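Putative phosphosugar isomerases (Salmonella typhimurium LT2, PDB 3FKJ) is of undetermined specificity but probably binds a phosphorylated sugar and may isomerise it. Local coordinates at residues K85-N90 against R113-A118; Q202-E207 against L326-A331; I294-L299 against L315-V320. One frame throughout, in Å; residues are numbered along the deposited sequence.

Contact 1 (K85-N90 against R113-A118); sequences KALGKN and REKGAA
L87 meets K115 and A117 with its two methyl branches, and this is the tightly packed half of the contact. With CG anti to the backbone N (chi1 -175°), the leucine sends CD2 against K115 CB at 3.7 Å, the two side chains crossing at about a right angle, while CD1 rests on A117 CB at 3.8 Å. Next to this apolar patch the backbones themselves come together at G88, where CA lies 3.4 Å from K115 O in a CA-H...O contact. The carbonyl O of G88 makes a more bent contact of this kind, 3.3 Å from A117 CA. Helix 103-115 ends here in a Schellman motif, in which G116 takes positive phi and its N bonds back to R113 O. The solvent side is looser. K89 adds one more CA-H...O contact, its CA 3.5 Å from G116 O, but its side chain starts away from the partner, and the exposed K115 chain bends at chi2 and carries its amine away from L87. Within the SIS domain, the contact joins the loop preceding strand 91-97 to the turn that leads into strand 118-123; L87 and A117 both pack on V93, and L87 also reaches W44 of strand 42-47.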
# COMPACT_ATOMS: atom_id res chain seq x y z
N LYS A 85 13.38 -11.98 6.52
CA LYS A 85 13.94 -13.16 7.16
C LYS A 85 12.87 -14.20 7.38
O LYS A 85 13.19 -15.35 7.55
CB LYS A 85 14.63 -12.80 8.46
CG LYS A 85 15.94 -12.08 8.23
CD LYS A 85 16.66 -11.78 9.52
CE LYS A 85 17.99 -11.10 9.23
NZ LYS A 85 18.74 -10.71 10.45
N ALA A 86 11.60 -13.81 7.36
CA ALA A 86 10.50 -14.77 7.53
C ALA A 86 10.32 -15.69 6.34
O ALA A 86 9.61 -16.69 6.47
CB ALA A 86 9.19 -14.07 7.82
N LEU A 87 10.91 -15.37 5.19
CA LEU A 87 10.78 -16.25 4.01
C LEU A 87 11.56 -17.57 4.18
O LEU A 87 12.75 -17.56 4.50
CB LEU A 87 11.24 -15.51 2.74
CG LEU A 87 11.07 -16.24 1.40
CD1 LEU A 87 9.60 -16.32 0.97
CD2 LEU A 87 11.92 -15.54 0.35
N GLY A 88 10.90 -18.69 3.93
CA GLY A 88 11.57 -19.98 4.03
C GLY A 88 10.73 -21.17 3.62
O GLY A 88 9.80 -21.05 2.82
N LYS A 89 11.08 -22.32 4.20
CA LYS A 89 10.58 -23.64 3.82
C LYS A 89 9.09 -23.76 3.73
O LYS A 89 8.59 -24.42 2.84
CB LYS A 89 11.02 -24.68 4.85
CG LYS A 89 12.29 -25.43 4.53
CD LYS A 89 12.76 -26.23 5.78
CE LYS A 89 11.58 -26.82 6.60
NZ LYS A 89 12.01 -27.90 7.55
N ASN A 90 8.40 -23.12 4.69
CA ASN A 90 6.93 -23.16 4.80
C ASN A 90 6.23 -21.88 4.32
O ASN A 90 5.11 -21.55 4.75
CB ASN A 90 6.57 -23.48 6.25
CG ASN A 90 7.07 -24.86 6.67
OD1 ASN A 90 6.84 -25.87 5.98
ND2 ASN A 90 7.77 -24.91 7.79
N ARG A 113 12.86 -19.35 -4.22
CA ARG A 113 13.32 -20.72 -4.37
C ARG A 113 14.65 -20.99 -3.64
O ARG A 113 14.80 -22.02 -3.02
CB ARG A 113 13.43 -21.11 -5.86
CG ARG A 113 13.96 -22.54 -6.05
CD ARG A 113 13.94 -23.03 -7.49
NE ARG A 113 12.60 -23.36 -7.99
CZ ARG A 113 12.36 -23.72 -9.25
NH1 ARG A 113 13.35 -23.82 -10.11
NH2 ARG A 113 11.14 -24.00 -9.67
N GLU A 114 15.60 -20.06 -3.70
CA GLU A 114 16.85 -20.19 -2.93
C GLU A 114 16.65 -20.26 -1.41
O GLU A 114 17.45 -20.85 -0.68
CB GLU A 114 17.81 -19.05 -3.26
CG GLU A 114 18.35 -19.07 -4.70
CD GLU A 114 19.11 -17.81 -5.09
OE1 GLU A 114 19.01 -16.77 -4.38
OE2 GLU A 114 19.81 -17.86 -6.13
N LYS A 115 15.57 -19.64 -0.94
CA LYS A 115 15.19 -19.60 0.48
C LYS A 115 14.39 -20.82 0.91
O LYS A 115 14.19 -21.05 2.11
CB LYS A 115 14.37 -18.32 0.73
CG LYS A 115 15.05 -17.21 1.51
CD LYS A 115 16.41 -16.80 1.04
CE LYS A 115 16.98 -15.82 2.07
NZ LYS A 115 18.29 -15.18 1.71
N GLY A 116 13.93 -21.62 -0.05
CA GLY A 116 13.18 -22.85 0.24
C GLY A 116 11.67 -22.71 0.11
O GLY A 116 10.94 -23.66 0.38
N ALA A 117 11.20 -21.54 -0.31
CA ALA A 117 9.76 -21.29 -0.51
C ALA A 117 9.26 -22.01 -1.75
O ALA A 117 10.03 -22.20 -2.72
CB ALA A 117 9.49 -19.79 -0.63
N ALA A 118 8.00 -22.46 -1.72
CA ALA A 118 7.31 -22.84 -2.95
C ALA A 118 6.99 -21.59 -3.74
O ALA A 118 6.57 -20.56 -3.16
CB ALA A 118 6.06 -23.64 -2.68

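Contact 2 (Q202-E207 against L326-A331); sequences QRFAAE and LALATA
A205 fits its methyl between A327 and A331, one helical turn apart on the other helix, and this small-residue packing brings helices 198-208 and 313-331 together in the part of the chain that carries the four-stranded parallel sheet. The local axes approach to 7.9 Å and cross at -37°, a close fit made possible by alanines on both sides. The bump is A205 CB. It lies 3.7 Å from A327 CB and 3.6 Å from A331 CB, so that the two methyls form the walls of its hollow. In return, the A331 methyl settles beside A205 O.

Larger side chains close one flank. F204, its CG anti to the backbone N (chi1 169°), swings its ring toward the partner helix, and CE2 comes 4.0 Å from L328 CB at an oblique inclination. The leucine spreads its branches over two neighbours: CD2 lies near the same ring atom, whereas CD1 lies 4.0 Å from A205 CA. Y324, one turn before L328 on helix 313-331, meets the F204 ring edge-to-face, and W208 lies against it as well, so F204 sits in a small group of aromatic rings.

The other flank is polar and more open. Q202 starts away from the interface, but its chain folds back at chi2 (-43°) and sets NE2 against the A327 methyl. Turned away from helix 313-331, R203 grips E207 OE1 side-on with NE and NH1, and its NH2 also reaches D200 and Q292. A water completes the polar flank: it is hydrogen-bonded to Q202 OE1 at 3.1 Å and to A327 O at 2.7 Å, bridging the helices.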
# COMPACT_ATOMS: atom_id res chain seq x y z
N GLN A 202 -19.20 6.63 -22.44
CA GLN A 202 -19.16 7.63 -23.52
C GLN A 202 -19.25 9.05 -23.01
O GLN A 202 -18.58 9.96 -23.50
CB GLN A 202 -20.31 7.40 -24.51
CG GLN A 202 -20.12 6.23 -25.44
CD GLN A 202 -18.70 6.19 -25.97
OE1 GLN A 202 -18.20 7.18 -26.49
NE2 GLN A 202 -18.03 5.05 -25.81
N ARG A 203 -20.12 9.24 -22.04
CA ARG A 203 -20.43 10.54 -21.49
C ARG A 203 -19.23 10.99 -20.60
O ARG A 203 -18.79 12.17 -20.63
CB ARG A 203 -21.79 10.36 -20.78
CG ARG A 203 -22.35 11.52 -20.03
CD ARG A 203 -22.33 11.25 -18.51
NE ARG A 203 -21.18 11.90 -17.88
CZ ARG A 203 -20.23 11.32 -17.14
NH1 ARG A 203 -19.25 12.09 -16.68
NH2 ARG A 203 -20.25 10.01 -16.82
N PHE A 204 -18.66 10.03 -19.88
CA PHE A 204 -17.41 10.19 -19.14
C PHE A 204 -16.23 10.64 -20.02
O PHE A 204 -15.56 11.66 -19.73
CB PHE A 204 -17.09 8.86 -18.44
CG PHE A 204 -15.71 8.79 -17.86
CD1 PHE A 204 -15.43 9.33 -16.62
CD2 PHE A 204 -14.68 8.18 -18.55
CE1 PHE A 204 -14.19 9.27 -16.09
CE2 PHE A 204 -13.41 8.10 -18.00
CZ PHE A 204 -13.16 8.63 -16.78
N ALA A 205 -15.97 9.86 -21.08
CA ALA A 205 -14.91 10.19 -22.05
C ALA A 205 -15.04 11.62 -22.56
O ALA A 205 -14.09 12.39 -22.47
CB ALA A 205 -14.96 9.22 -23.20
N ALA A 206 -16.23 12.00 -23.04
CA ALA A 206 -16.46 13.36 -23.57
C ALA A 206 -16.23 14.44 -22.49
O ALA A 206 -15.65 15.49 -22.76
CB ALA A 206 -17.84 13.51 -24.19
N GLU A 207 -16.64 14.17 -21.25
CA GLU A 207 -16.55 15.18 -20.20
C GLU A 207 -15.22 15.23 -19.45
O GLU A 207 -14.90 16.26 -18.84
CB GLU A 207 -17.71 15.04 -19.22
CG GLU A 207 -19.00 15.61 -19.83
CD GLU A 207 -20.26 15.01 -19.25
OE1 GLU A 207 -20.29 14.80 -18.02
OE2 GLU A 207 -21.23 14.79 -20.02
N LEU A 326 -11.32 2.57 -22.67
CA LEU A 326 -11.38 2.67 -24.13
C LEU A 326 -12.12 3.95 -24.55
O LEU A 326 -11.66 4.70 -25.41
CB LEU A 326 -12.08 1.44 -24.73
CG LEU A 326 -11.88 1.13 -26.21
CD1 LEU A 326 -10.41 0.87 -26.50
CD2 LEU A 326 -12.73 -0.05 -26.61
N ALA A 327 -13.28 4.20 -23.95
CA ALA A 327 -14.01 5.43 -24.23
C ALA A 327 -13.15 6.69 -24.02
O ALA A 327 -13.18 7.61 -24.84
CB ALA A 327 -15.27 5.49 -23.39
N LEU A 328 -12.37 6.73 -22.94
CA LEU A 328 -11.54 7.89 -22.63
C LEU A 328 -10.40 8.01 -23.62
O LEU A 328 -10.18 9.10 -24.21
CB LEU A 328 -10.99 7.82 -21.23
CG LEU A 328 -10.20 9.01 -20.73
CD1 LEU A 328 -11.14 10.21 -20.68
CD2 LEU A 328 -9.59 8.68 -19.37
N ALA A 329 -9.72 6.89 -23.87
CA ALA A 329 -8.60 6.84 -24.82
C ALA A 329 -9.02 7.31 -26.22
O ALA A 329 -8.29 8.02 -26.88
CB ALA A 329 -7.97 5.43 -24.87
N THR A 330 -10.21 6.92 -26.66
CA THR A 330 -10.71 7.36 -27.99
C THR A 330 -11.00 8.86 -27.95
O THR A 330 -10.49 9.58 -28.81
CB THR A 330 -11.93 6.55 -28.43
OG1 THR A 330 -11.70 5.17 -28.14
CG2 THR A 330 -12.20 6.69 -29.95
N ALA A 331 -11.74 9.33 -26.93
CA ALA A 331 -12.03 10.77 -26.77
C ALA A 331 -10.76 11.62 -26.71
O ALA A 331 -10.77 12.74 -27.19
CB ALA A 331 -12.86 11.05 -25.54
O HOH W 1 -15.19 8.04 -26.54

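Contact 3 (I294-L299 against L315-V320); sequences IDADKL and LLHNCV. With SCN (thiocyanate ion), chain C.
Strand-to-helix packing in an alpha/beta layer, with an Asx turn at the strand end, is built here round H317, whose ring is inserted beside the backbone of I294 and A296. The ring presents its edge to I294 O, with CE1 only 3.1 Å away near the ring plane. NE2 is hydrogen-bonded to Q268 O, on the adjoining strand 263-268, which helps fix the rotation of the ring. The A296 CB lies 4.0 Å from H317 NE2.

Strand 290-295 is an outermost strand, within this chain, of the four-stranded parallel sheet, and helix 313-331 packs against that sheet in the alpha/beta manner of SIS domains. The I294 side chain runs past V320 in the opposite direction, bringing CG2 to 3.9 Å from V320 CG1. L299 and V320 reach toward each other tip to tip, L299 CD1 to V320 CG2 at 3.7 Å. L316, with CG anti to the backbone N (chi1 -179°), directs CD2 toward the turn, where it lies 4.0 Å from A296 O. That turn is shaped by D295: its OD1 accepts from D297 N at 3.1 Å, making the Asx turn, and is also held by a salt bridge to R274. Away from the strand, N318 ND2 donates at 3.2 Å to the nitrogen of a thiocyanate ion, probably from the crystallisation liquor, whose sulfur lies against L315 and C319.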
# COMPACT_ATOMS: atom_id res chain seq x y z
N ILE A 294 -18.41 4.71 -9.83
CA ILE A 294 -18.65 3.38 -10.39
C ILE A 294 -18.94 2.44 -9.23
O ILE A 294 -18.06 2.13 -8.44
CB ILE A 294 -17.45 2.90 -11.22
CG1 ILE A 294 -17.14 3.94 -12.33
CG2 ILE A 294 -17.74 1.52 -11.81
CD1 ILE A 294 -15.90 3.68 -13.15
N ASP A 295 -20.20 2.01 -9.12
CA ASP A 295 -20.67 1.29 -7.95
C ASP A 295 -20.84 -0.19 -8.24
O ASP A 295 -21.67 -0.57 -9.07
CB ASP A 295 -22.02 1.88 -7.48
CG ASP A 295 -22.52 1.25 -6.17
OD1 ASP A 295 -21.80 0.39 -5.58
OD2 ASP A 295 -23.63 1.62 -5.72
N ALA A 296 -20.08 -1.04 -7.52
CA ALA A 296 -20.19 -2.50 -7.73
C ALA A 296 -21.63 -3.00 -7.53
O ALA A 296 -22.12 -3.82 -8.31
CB ALA A 296 -19.24 -3.26 -6.84
N ASP A 297 -22.30 -2.50 -6.49
CA ASP A 297 -23.67 -2.92 -6.15
C ASP A 297 -24.70 -2.63 -7.23
O ASP A 297 -25.70 -3.33 -7.31
CB ASP A 297 -24.14 -2.29 -4.83
CG ASP A 297 -24.19 -3.30 -3.67
OD1 ASP A 297 -24.26 -4.52 -3.95
OD2 ASP A 297 -24.18 -2.87 -2.49
N LYS A 298 -24.49 -1.60 -8.04
CA LYS A 298 -25.38 -1.28 -9.16
C LYS A 298 -25.08 -2.16 -10.36
O LYS A 298 -25.93 -2.33 -11.22
CB LYS A 298 -25.26 0.19 -9.57
CG LYS A 298 -26.30 1.12 -8.98
CD LYS A 298 -26.51 0.88 -7.49
CE LYS A 298 -27.38 1.96 -6.87
NZ LYS A 298 -27.44 1.84 -5.39
N LEU A 299 -23.88 -2.70 -10.43
CA LEU A 299 -23.47 -3.47 -11.60
C LEU A 299 -23.55 -4.98 -11.35
O LEU A 299 -22.92 -5.76 -12.07
CB LEU A 299 -22.06 -3.05 -12.05
CG LEU A 299 -21.87 -1.56 -12.34
CD1 LEU A 299 -20.38 -1.24 -12.48
CD2 LEU A 299 -22.67 -1.15 -13.57
N LEU A 315 -12.26 -7.35 -8.75
CA LEU A 315 -12.31 -8.04 -10.03
C LEU A 315 -13.36 -7.46 -10.98
O LEU A 315 -13.10 -7.23 -12.15
CB LEU A 315 -12.62 -9.51 -9.81
CG LEU A 315 -11.60 -10.38 -9.08
CD1 LEU A 315 -12.14 -11.79 -9.02
CD2 LEU A 315 -10.26 -10.34 -9.79
N LEU A 316 -14.53 -7.17 -10.45
CA LEU A 316 -15.54 -6.53 -11.29
C LEU A 316 -15.12 -5.14 -11.78
O LEU A 316 -15.34 -4.81 -12.96
CB LEU A 316 -16.88 -6.47 -10.54
CG LEU A 316 -18.07 -5.84 -11.27
CD1 LEU A 316 -18.45 -6.63 -12.51
CD2 LEU A 316 -19.23 -5.75 -10.31
N HIS A 317 -14.58 -4.30 -10.87
CA HIS A 317 -14.14 -2.96 -11.28
C HIS A 317 -13.08 -3.06 -12.37
O HIS A 317 -13.17 -2.35 -13.33
CB HIS A 317 -13.57 -2.15 -10.10
CG HIS A 317 -14.62 -1.62 -9.15
ND1 HIS A 317 -15.60 -0.73 -9.53
CD2 HIS A 317 -14.82 -1.86 -7.83
CE1 HIS A 317 -16.36 -0.45 -8.49
NE2 HIS A 317 -15.91 -1.12 -7.45
N ASN A 318 -12.08 -3.95 -12.23
CA ASN A 318 -11.04 -4.10 -13.26
C ASN A 318 -11.71 -4.29 -14.64
O ASN A 318 -11.34 -3.65 -15.61
CB ASN A 318 -10.15 -5.34 -13.01
CG ASN A 318 -9.14 -5.21 -11.86
OD1 ASN A 318 -8.86 -4.13 -11.33
ND2 ASN A 318 -8.54 -6.34 -11.52
N CYS A 319 -12.72 -5.13 -14.70
CA CYS A 319 -13.42 -5.40 -15.95
C CYS A 319 -14.28 -4.24 -16.46
O CYS A 319 -14.26 -3.93 -17.65
CB CYS A 319 -14.29 -6.66 -15.81
SG CYS A 319 -13.34 -8.16 -15.42
N VAL A 320 -15.04 -3.62 -15.56
CA VAL A 320 -15.95 -2.54 -15.95
C VAL A 320 -15.14 -1.34 -16.45
O VAL A 320 -15.54 -0.67 -17.41
CB VAL A 320 -16.89 -2.15 -14.76
CG1 VAL A 320 -17.46 -0.74 -14.94
CG2 VAL A 320 -18.01 -3.20 -14.59
S SCN C . -11.30 -10.61 -13.29
C SCN C . -10.06 -9.38 -13.55
N SCN C . -9.23 -8.57 -13.70

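In the fold
The three contacts follow the modular build of the chain. Contact 1 comes first and belongs to the five-stranded parallel sheet, within the SIS domain; contacts 2 and 3 belong with the four-stranded sheet, on the opposite side of the chain's centre. The centre of contact 1 lies about 46 Å from that of contact 2 and about 36 Å from that of contact 3. The latter two are about 18 Å apart between centres and share helix 313-331, whose residues 326-331 face helix 198-208 and whose residues 315-320 face the end of strand 290-295. In sequence, both segments of contact 3 fall between those of contact 2. Helix 313-331 thereby touches both strand 290-295, outermost within this chain, and helix 198-208.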